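Local coordinates for surface presentation of antigens protein spaK (Salmonella typhimurium, PDB 2FM8) that acts as a type III secretion chaperone, storing effectors such as SopA, SopE, SopE2 and SipA in the bacterial cytoplasm in a secretion-competent state, at residues 14-19 and 111-116; 30-35 and 42-47; 38-43 and 121-126; 56-61 and 96-101. All coordinates share one frame; numbering follows the deposited sequence.

Interaction 1: 14-19 and 111-116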
# COMPACT_ATOMS: atom_id res chain seq x y z
N LEU A 14 -26.63 -20.27 12.07
CA LEU A 14 -25.82 -21.44 12.36
C LEU A 14 -26.68 -22.68 12.35
O LEU A 14 -26.22 -23.74 11.94
CB LEU A 14 -25.09 -21.29 13.69
CG LEU A 14 -24.03 -20.19 13.73
CD1 LEU A 14 -23.52 -20.08 15.17
CD2 LEU A 14 -22.88 -20.43 12.76
N GLU A 15 -27.95 -22.53 12.75
CA GLU A 15 -28.91 -23.62 12.65
C GLU A 15 -29.18 -23.97 11.20
O GLU A 15 -29.10 -25.14 10.84
CB GLU A 15 -30.23 -23.26 13.35
CG GLU A 15 -31.19 -24.45 13.48
CD GLU A 15 -32.44 -24.11 14.29
OE1 GLU A 15 -32.84 -22.90 14.30
OE2 GLU A 15 -33.02 -25.03 14.91
N VAL A 16 -29.48 -22.96 10.37
CA VAL A 16 -29.63 -23.17 8.91
C VAL A 16 -28.39 -23.92 8.33
O VAL A 16 -28.51 -24.79 7.49
CB VAL A 16 -29.80 -21.82 8.14
CG1 VAL A 16 -29.70 -22.01 6.60
CG2 VAL A 16 -31.11 -21.13 8.51
N SER A 17 -27.20 -23.57 8.81
CA SER A 17 -25.95 -24.15 8.31
C SER A 17 -25.74 -25.59 8.78
O SER A 17 -24.88 -26.28 8.24
CB SER A 17 -24.75 -23.31 8.78
OG SER A 17 -24.81 -22.03 8.20
N GLY A 18 -26.52 -26.01 9.78
CA GLY A 18 -26.47 -27.37 10.33
C GLY A 18 -25.46 -27.48 11.47
O GLY A 18 -24.91 -28.55 11.69
N CYS A 19 -25.18 -26.39 12.17
CA CYS A 19 -24.24 -26.42 13.29
C CYS A 19 -24.78 -27.21 14.48
O CYS A 19 -25.99 -27.25 14.71
CB CYS A 19 -23.87 -25.02 13.77
SG CYS A 19 -22.79 -24.14 12.57
N ASP A 111 -33.29 -12.40 7.79
CA ASP A 111 -33.60 -13.67 8.42
C ASP A 111 -32.32 -14.50 8.48
O ASP A 111 -31.27 -14.07 7.96
CB ASP A 111 -34.72 -14.39 7.63
CG ASP A 111 -34.40 -14.52 6.17
OD1 ASP A 111 -33.59 -15.40 5.80
OD2 ASP A 111 -34.91 -13.69 5.37
N GLY A 112 -32.42 -15.66 9.13
CA GLY A 112 -31.30 -16.55 9.34
C GLY A 112 -30.76 -17.19 8.07
O GLY A 112 -29.56 -17.43 7.96
N GLU A 113 -31.64 -17.46 7.11
CA GLU A 113 -31.19 -18.04 5.84
C GLU A 113 -30.30 -17.06 5.09
O GLU A 113 -29.26 -17.44 4.56
CB GLU A 113 -32.36 -18.49 4.96
CG GLU A 113 -33.04 -19.74 5.48
CD GLU A 113 -34.29 -20.13 4.68
OE1 GLU A 113 -34.87 -21.20 5.02
OE2 GLU A 113 -34.69 -19.39 3.73
N LYS A 114 -30.74 -15.80 5.04
CA LYS A 114 -29.99 -14.72 4.43
C LYS A 114 -28.66 -14.46 5.18
O LYS A 114 -27.60 -14.32 4.55
CB LYS A 114 -30.84 -13.45 4.32
CG LYS A 114 -31.77 -13.35 3.05
CD LYS A 114 -31.00 -12.98 1.78
CE LYS A 114 -31.88 -12.92 0.48
NZ LYS A 114 -31.15 -12.28 -0.72
N PHE A 115 -28.70 -14.41 6.51
CA PHE A 115 -27.47 -14.17 7.25
C PHE A 115 -26.49 -15.35 7.12
O PHE A 115 -25.29 -15.15 7.10
CB PHE A 115 -27.73 -13.80 8.71
CG PHE A 115 -26.53 -13.18 9.38
CD1 PHE A 115 -25.94 -12.04 8.87
CD2 PHE A 115 -25.96 -13.78 10.52
CE1 PHE A 115 -24.83 -11.47 9.47
CE2 PHE A 115 -24.85 -13.22 11.14
CZ PHE A 115 -24.27 -12.07 10.61
N SER A 116 -27.03 -16.57 7.05
CA SER A 116 -26.25 -17.78 6.80
C SER A 116 -25.50 -17.69 5.49
O SER A 116 -24.36 -18.10 5.43
CB SER A 116 -27.14 -19.03 6.82
OG SER A 116 -26.38 -20.23 6.84

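Interaction 2: 30-35 and 42-47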
# COMPACT_ATOMS: atom_id res chain seq x y z
N HIS A 30 -24.22 -8.40 23.95
CA HIS A 30 -23.98 -7.35 22.96
C HIS A 30 -22.52 -6.92 22.93
O HIS A 30 -22.20 -5.74 22.78
CB HIS A 30 -24.89 -6.14 23.21
CG HIS A 30 -26.35 -6.48 23.26
ND1 HIS A 30 -27.08 -6.44 24.43
CD2 HIS A 30 -27.20 -6.89 22.30
CE1 HIS A 30 -28.33 -6.80 24.18
NE2 HIS A 30 -28.43 -7.08 22.89
N SER A 31 -21.62 -7.90 23.09
CA SER A 31 -20.22 -7.73 22.72
C SER A 31 -20.05 -8.45 21.37
O SER A 31 -21.00 -8.97 20.78
CB SER A 31 -19.27 -8.38 23.74
OG SER A 31 -19.83 -8.47 25.02
N THR A 32 -18.82 -8.52 20.92
CA THR A 32 -18.49 -9.28 19.75
C THR A 32 -18.73 -10.77 19.97
O THR A 32 -18.33 -11.32 20.99
CB THR A 32 -17.07 -9.00 19.40
OG1 THR A 32 -16.95 -7.58 19.21
CG2 THR A 32 -16.65 -9.72 18.15
N ILE A 33 -19.44 -11.38 19.02
CA ILE A 33 -19.61 -12.82 18.93
C ILE A 33 -18.43 -13.38 18.14
O ILE A 33 -18.04 -12.81 17.11
CB ILE A 33 -20.92 -13.18 18.24
CG1 ILE A 33 -22.09 -12.68 19.07
CG2 ILE A 33 -21.06 -14.68 18.02
CD1 ILE A 33 -23.40 -12.77 18.38
N VAL A 34 -17.86 -14.47 18.63
CA VAL A 34 -16.67 -15.07 18.03
C VAL A 34 -16.98 -16.53 17.68
O VAL A 34 -17.44 -17.29 18.53
CB VAL A 34 -15.45 -14.99 18.97
CG1 VAL A 34 -14.22 -15.60 18.29
CG2 VAL A 34 -15.16 -13.55 19.33
N LEU A 35 -16.74 -16.88 16.42
CA LEU A 35 -16.77 -18.28 15.94
C LEU A 35 -15.35 -18.81 15.79
O LEU A 35 -14.61 -18.37 14.89
CB LEU A 35 -17.45 -18.38 14.57
CG LEU A 35 -18.74 -17.59 14.31
CD1 LEU A 35 -19.27 -17.97 12.96
CD2 LEU A 35 -19.75 -17.86 15.36
N SER A 42 -10.42 -17.17 13.72
CA SER A 42 -11.76 -16.95 14.21
C SER A 42 -12.52 -15.81 13.47
O SER A 42 -11.95 -14.80 13.07
CB SER A 42 -11.74 -16.72 15.72
OG SER A 42 -11.09 -17.81 16.36
N ILE A 43 -13.82 -16.04 13.28
CA ILE A 43 -14.72 -15.05 12.71
C ILE A 43 -15.43 -14.27 13.84
O ILE A 43 -16.02 -14.86 14.76
CB ILE A 43 -15.73 -15.74 11.80
CG1 ILE A 43 -14.98 -16.45 10.67
CG2 ILE A 43 -16.80 -14.74 11.30
CD1 ILE A 43 -15.86 -17.28 9.72
N CYS A 44 -15.34 -12.94 13.76
CA CYS A 44 -15.99 -12.04 14.69
C CYS A 44 -17.18 -11.39 14.03
O CYS A 44 -17.14 -11.03 12.85
CB CYS A 44 -15.04 -10.96 15.20
SG CYS A 44 -13.54 -11.59 15.98
N ILE A 45 -18.25 -11.27 14.80
CA ILE A 45 -19.46 -10.60 14.37
C ILE A 45 -19.79 -9.51 15.36
O ILE A 45 -19.87 -9.75 16.57
CB ILE A 45 -20.64 -11.55 14.26
CG1 ILE A 45 -20.26 -12.76 13.38
CG2 ILE A 45 -21.85 -10.78 13.69
CD1 ILE A 45 -20.91 -14.00 13.74
N SER A 46 -19.98 -8.29 14.86
CA SER A 46 -20.36 -7.20 15.74
C SER A 46 -21.24 -6.14 15.12
O SER A 46 -21.19 -5.91 13.92
CB SER A 46 -19.13 -6.51 16.28
OG SER A 46 -19.52 -5.94 17.51
N VAL A 47 -22.05 -5.52 15.98
CA VAL A 47 -22.87 -4.36 15.64
C VAL A 47 -22.19 -3.09 16.14
O VAL A 47 -21.85 -2.94 17.31
CB VAL A 47 -24.28 -4.46 16.24
CG1 VAL A 47 -25.14 -3.26 15.82
CG2 VAL A 47 -24.92 -5.77 15.82
O HOH W 1 -21.60 -6.56 19.18

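Interaction 3: 38-43 and 121-126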
# COMPACT_ATOMS: atom_id res chain seq x y z
N PHE A 38 -11.68 -24.75 13.13
CA PHE A 38 -10.75 -25.86 13.12
C PHE A 38 -9.31 -25.49 12.69
O PHE A 38 -8.35 -25.75 13.42
CB PHE A 38 -11.36 -26.98 12.26
CG PHE A 38 -10.51 -28.21 12.14
CD1 PHE A 38 -10.52 -29.17 13.13
CD2 PHE A 38 -9.71 -28.40 11.03
CE1 PHE A 38 -9.76 -30.32 13.03
CE2 PHE A 38 -8.90 -29.54 10.93
CZ PHE A 38 -8.94 -30.50 11.92
N ALA A 39 -9.14 -24.85 11.54
CA ALA A 39 -7.76 -24.52 11.09
C ALA A 39 -7.65 -23.13 10.53
O ALA A 39 -6.71 -22.87 9.82
CB ALA A 39 -7.29 -25.53 10.00
N LEU A 40 -8.60 -22.26 10.86
CA LEU A 40 -8.70 -20.94 10.32
C LEU A 40 -8.80 -19.89 11.43
O LEU A 40 -9.22 -20.20 12.56
CB LEU A 40 -9.94 -20.82 9.44
CG LEU A 40 -9.92 -21.63 8.15
CD1 LEU A 40 -11.29 -21.58 7.49
CD2 LEU A 40 -8.85 -21.11 7.20
N PRO A 41 -8.47 -18.65 11.09
CA PRO A 41 -8.70 -17.59 12.06
C PRO A 41 -10.17 -17.54 12.48
O PRO A 41 -11.06 -17.85 11.68
CB PRO A 41 -8.32 -16.33 11.28
CG PRO A 41 -7.41 -16.81 10.19
CD PRO A 41 -7.93 -18.14 9.83
N SER A 42 -10.42 -17.17 13.72
CA SER A 42 -11.76 -16.95 14.21
C SER A 42 -12.52 -15.81 13.47
O SER A 42 -11.95 -14.80 13.07
CB SER A 42 -11.74 -16.72 15.72
OG SER A 42 -11.09 -17.81 16.36
N ILE A 43 -13.82 -16.04 13.28
CA ILE A 43 -14.72 -15.05 12.71
C ILE A 43 -15.43 -14.27 13.84
O ILE A 43 -16.02 -14.86 14.76
CB ILE A 43 -15.73 -15.74 11.80
CG1 ILE A 43 -14.98 -16.45 10.67
CG2 ILE A 43 -16.80 -14.74 11.30
CD1 ILE A 43 -15.86 -17.28 9.72
N GLY A 121 -20.44 -17.44 3.10
CA GLY A 121 -19.70 -16.74 2.08
C GLY A 121 -18.42 -16.14 2.66
O GLY A 121 -17.34 -16.25 2.07
N PHE A 122 -18.53 -15.52 3.82
CA PHE A 122 -17.37 -15.00 4.53
C PHE A 122 -16.39 -16.11 4.84
O PHE A 122 -15.21 -15.96 4.64
CB PHE A 122 -17.73 -14.24 5.80
CG PHE A 122 -16.57 -13.48 6.37
CD1 PHE A 122 -16.35 -12.15 6.02
CD2 PHE A 122 -15.66 -14.09 7.23
CE1 PHE A 122 -15.25 -11.45 6.52
CE2 PHE A 122 -14.58 -13.39 7.75
CZ PHE A 122 -14.37 -12.07 7.38
N TYR A 123 -16.88 -17.23 5.35
CA TYR A 123 -16.01 -18.41 5.55
C TYR A 123 -15.19 -18.77 4.29
O TYR A 123 -13.98 -19.02 4.38
CB TYR A 123 -16.86 -19.61 6.01
CG TYR A 123 -16.06 -20.84 6.34
CD1 TYR A 123 -15.55 -21.05 7.61
CD2 TYR A 123 -15.79 -21.79 5.36
CE1 TYR A 123 -14.80 -22.18 7.91
CE2 TYR A 123 -15.02 -22.94 5.65
CZ TYR A 123 -14.54 -23.12 6.93
OH TYR A 123 -13.79 -24.25 7.24
N ASN A 124 -15.87 -18.87 3.15
CA ASN A 124 -15.22 -19.17 1.90
C ASN A 124 -14.07 -18.17 1.61
O ASN A 124 -12.94 -18.56 1.28
CB ASN A 124 -16.22 -19.07 0.74
CG ASN A 124 -17.09 -20.27 0.58
OD1 ASN A 124 -16.86 -21.33 1.13
ND2 ASN A 124 -18.13 -20.10 -0.23
N TYR A 125 -14.36 -16.89 1.74
CA TYR A 125 -13.32 -15.88 1.50
C TYR A 125 -12.24 -15.91 2.53
O TYR A 125 -11.08 -15.67 2.22
CB TYR A 125 -13.89 -14.47 1.42
CG TYR A 125 -14.75 -14.23 0.23
CD1 TYR A 125 -14.22 -14.10 -1.05
CD2 TYR A 125 -16.11 -14.08 0.40
CE1 TYR A 125 -15.09 -13.82 -2.15
CE2 TYR A 125 -16.95 -13.83 -0.66
CZ TYR A 125 -16.45 -13.71 -1.90
OH TYR A 125 -17.40 -13.45 -2.88
N LEU A 126 -12.58 -16.17 3.77
CA LEU A 126 -11.56 -16.34 4.79
C LEU A 126 -10.55 -17.43 4.42
O LEU A 126 -9.36 -17.24 4.59
CB LEU A 126 -12.18 -16.61 6.17
CG LEU A 126 -11.14 -16.89 7.28
CD1 LEU A 126 -10.26 -15.65 7.54
CD2 LEU A 126 -11.80 -17.29 8.56
O HOH W 2 -11.30 -24.73 9.27

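Interaction 4: 56-61 and 96-101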
# COMPACT_ATOMS: atom_id res chain seq x y z
N ALA A 56 -12.25 -10.92 10.42
CA ALA A 56 -11.25 -11.86 10.91
C ALA A 56 -9.87 -11.24 10.75
O ALA A 56 -9.57 -10.66 9.71
CB ALA A 56 -11.32 -13.17 10.15
N GLN A 57 -9.04 -11.38 11.77
CA GLN A 57 -7.59 -11.17 11.62
C GLN A 57 -6.95 -12.32 10.88
O GLN A 57 -7.33 -13.47 11.07
CB GLN A 57 -6.94 -11.01 12.99
CG GLN A 57 -7.35 -9.74 13.67
CD GLN A 57 -6.80 -9.65 15.07
OE1 GLN A 57 -5.93 -10.44 15.45
NE2 GLN A 57 -7.28 -8.67 15.84
N LEU A 58 -5.99 -12.02 10.01
CA LEU A 58 -5.50 -13.02 9.09
C LEU A 58 -4.16 -13.65 9.47
O LEU A 58 -3.64 -14.45 8.70
CB LEU A 58 -5.43 -12.45 7.68
CG LEU A 58 -6.77 -12.08 7.05
CD1 LEU A 58 -6.54 -11.31 5.77
CD2 LEU A 58 -7.64 -13.30 6.82
N GLY A 59 -3.64 -13.38 10.66
CA GLY A 59 -2.43 -14.09 11.11
C GLY A 59 -1.25 -13.18 11.43
O GLY A 59 -1.14 -12.06 10.89
N ALA A 60 -0.39 -13.66 12.33
CA ALA A 60 0.74 -12.88 12.86
C ALA A 60 1.67 -12.34 11.78
O ALA A 60 2.24 -11.27 11.93
CB ALA A 60 1.55 -13.75 13.84
N ASP A 61 1.85 -13.09 10.70
CA ASP A 61 2.76 -12.66 9.62
C ASP A 61 2.06 -12.08 8.38
O ASP A 61 2.72 -11.84 7.37
CB ASP A 61 3.62 -13.83 9.17
CG ASP A 61 4.65 -14.24 10.23
OD1 ASP A 61 5.09 -13.37 11.05
OD2 ASP A 61 5.03 -15.43 10.21
N GLY A 96 -1.59 -5.53 14.76
CA GLY A 96 -0.47 -5.79 13.83
C GLY A 96 -0.75 -6.86 12.79
O GLY A 96 0.16 -7.40 12.17
N GLU A 97 -2.03 -7.18 12.57
CA GLU A 97 -2.42 -8.22 11.64
C GLU A 97 -3.38 -7.67 10.60
O GLU A 97 -4.23 -6.85 10.93
CB GLU A 97 -3.08 -9.37 12.39
CG GLU A 97 -2.24 -9.96 13.51
CD GLU A 97 -2.66 -11.40 13.92
OE1 GLU A 97 -3.54 -12.04 13.26
OE2 GLU A 97 -2.04 -11.89 14.90
N LEU A 98 -3.24 -8.11 9.35
CA LEU A 98 -4.21 -7.76 8.34
C LEU A 98 -5.60 -8.32 8.70
O LEU A 98 -5.73 -9.47 9.14
CB LEU A 98 -3.79 -8.31 6.99
CG LEU A 98 -4.59 -7.79 5.80
CD1 LEU A 98 -4.33 -6.31 5.55
CD2 LEU A 98 -4.15 -8.61 4.58
N THR A 99 -6.63 -7.51 8.47
CA THR A 99 -8.00 -7.87 8.80
C THR A 99 -8.89 -7.89 7.55
O THR A 99 -8.83 -6.99 6.71
CB THR A 99 -8.52 -6.91 9.89
OG1 THR A 99 -7.73 -7.12 11.08
CG2 THR A 99 -9.93 -7.22 10.26
N LEU A 100 -9.67 -8.95 7.40
CA LEU A 100 -10.66 -9.04 6.34
C LEU A 100 -12.01 -8.68 6.96
O LEU A 100 -12.38 -9.22 7.99
CB LEU A 100 -10.73 -10.47 5.78
CG LEU A 100 -11.73 -10.69 4.64
CD1 LEU A 100 -11.26 -9.89 3.39
CD2 LEU A 100 -11.88 -12.19 4.32
N LYS A 101 -12.75 -7.79 6.30
CA LYS A 101 -13.96 -7.22 6.93
C LYS A 101 -15.07 -7.14 5.90
O LYS A 101 -14.84 -6.74 4.75
CB LYS A 101 -13.73 -5.77 7.41
CG LYS A 101 -12.51 -5.52 8.23
CD LYS A 101 -12.52 -4.08 8.83
CE LYS A 101 -12.30 -2.96 7.83
NZ LYS A 101 -12.27 -1.52 8.49
O HOH W 3 1.17 -9.08 10.40

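Interaction 1: 14-19 and 111-116
Val16 and Ser17, on the last turn of helix 6-17, face Glu113 and Ser116 on the first turns of helix 112-132, with CA atoms 6.2 Å apart for Val16 and Glu113 and 6.6 Å apart for Ser17 and Ser116. Val16 CG1, held anti to the backbone N (chi1 170°), packs against Ser116 with CG1 to OG at 3.8 Å. CG2 lies over the bare backbone of Gly112 and 3.9 Å from Glu113 CG, whose extended side chain runs at about a right angle to the valine. This is where the first helix stops and the last begins. Gly18, with positive phi, closes helix 6-17 in a Schellman motif, Cys19 N bonding back to Leu14 O and Gly18 N to Glu15 O. Asp111 N-caps the other helix, its OD1 taking Lys114 N at 3.0 Å from above the carboxylate plane. Deeper in, the hydroxyls of Ser17 and Ser116 meet tip to tip, OG to OG 2.7 Å. Both oxygens also lie within hydrogen-bonding reach of Ala13 O, which leaves the proton arrangement among them open, while Asn120 ND2 bonds to Ser17 OG from the next turn of helix 112-132. The end of helix 6-17 also contacts the chain of another protein, which packs on Leu14 and Cys19 and shares backbone hydrogen bonds with Ser17.

Interaction 2: 30-35 and 42-47
Ile33 pairs with Ile45, and Leu35 with Ile43, as antiparallel hydrogen-bonded pairs of the beta hairpin formed by strands 32-37 and 43-48, whose local axes stand at 161°. Each pair closes with two backbone bonds. Leu35 N to Ile43 O is the shortest of the four at 2.7 Å, and nearly straight (172°). Between them Val34 and Cys44 form a non-hydrogen-bonded pair, where CA-H groups complement the N-H donors: Val34 CA lies 3.3 Å from Ile43 O. Apolar contacts split between the faces. Ile33, Leu35, Ile43 and Ile45 share the face turned to helices 6-17 and 112-132, with Leu35 CG 4.2 Å from Ile45 CD1. On the other face, with Thr32 OG1 beside the backbone N (chi1 -57°), CG2 is turned toward Cys44, 3.6 Å from its CB, and Val34 CG1 touches Ser42 CB. Polar contacts gather at the open end of the hairpin, where a water joins Ser46 OG and, weakly, Ser31 O, while Thr32 OG1 bonds to the backbone of the chain of another protein. The backbone bonds fix the register, while residues 32-35 keep their other edge for a strand of that protein, which carries the sheet across the interface.

Interaction 3: 38-43 and 121-126
Leu126 carries much of the tight part of this contact, pushing its two methyls into the loop from the inner side of helix 112-132. Its CD2 lies only 3.3 Å from Pro41 O and 3.9 Å from Ile43 CG1, with Leu40 CB close by, while CD1 rests 4.1 Å from Pro41 CG, where the two side chains cross obliquely. With CG anti to the backbone N (chi1 176°), the leucine reaches off the helix toward the loop. Ile43 ends deeper: its CD1 slots between two aromatic rings and meets each at the edge, near the ring plane, 4.1 Å from Phe122 CD2 and 4.3 Å from Tyr123 CD1. Leu40 CD1 packs closely too, 3.6 Å from Tyr123 CE1, at about a right angle to that side chain. Residues 38-42 lie in the connection of the hairpin of strands 32-37 and 43-48, and Ile43 opens its second strand; here they are pinned against the helix that packs over the sheet, with Leu37 and Ile54 adding to the apolar layer. The outer side is looser. Ala39 N donates to a water at 3.1 Å, and the same water meets Tyr123 OH. Phe38 is exposed and meets the chain of another protein.

Interaction 4: 56-61 and 96-101
Strands 51-57 and 97-103 are antiparallel neighbours within the five-stranded sheet, joined in sequence through helix 62-78 and strand 90-94, and residues 56-61 and 96-101 form the end of that pairing, where strand 51-57 gives way to the lead-in of the helix. Ala56 and Leu100 make a hydrogen-bonded pair, Ala56 N reaching Leu100 O at 3.0 Å and Leu100 N returning to Ala56 O at 2.9 Å. One step on, Gln57 and Thr99 are a non-hydrogen-bonded pair, with Gln57 CG 3.7 Å from Thr99 OG1. Leu58 has left the strand, yet its N still bonds to Leu98 O at 2.7 Å, nearly along the C=O axis though bent at the hydrogen (142°). The side chains of Leu58 and Leu98 lie side by side and point the same way, CD1 of the first 3.8 Å from CD2 of the second, on the face turned to Leu126 and Leu133; Leu98 also packs on Met78 of the second subunit. Past the last strand pair, Glu97 takes over. Its extended chain crosses that of Gln57 at about a right angle, and OE1 accepts from Gly59 N at 2.9 Å, a bent bond (130°) that arrives 43° out of the carboxylate plane. A water then donates to both Ala60 O (2.9 Å) and Gly96 O (2.6 Å). The pairing of backbones is thus prolonged by a carboxylate and a water as the chains diverge, and the acidic group, accepting from the N-H of Gly59, ties the turn to the partly exposed end of this strand pair.

Overall arrangement
Interactions 2 and 4 are backbone pairings in the same sheet, on strands 43-48 and 51-57 that are neighbours there; interactions 1 and 3 instead use helix 112-132, at its start and middle. Interaction 3, its centre about 7 Å from the centre of the chain, is the most central and almost purely apolar, sharing Ser42 and Ile43 with interaction 2 and touching interaction 4 through Leu126 on Leu58. Interaction 1, its centre about 14 Å from that point, mixes buried hydroxyls with an exposed valine and glutamate, and meets interaction 2 where Phe115 packs on Ile45. All four come near the chain of another protein, most extensively interaction 2; interaction 4 also reaches the second subunit.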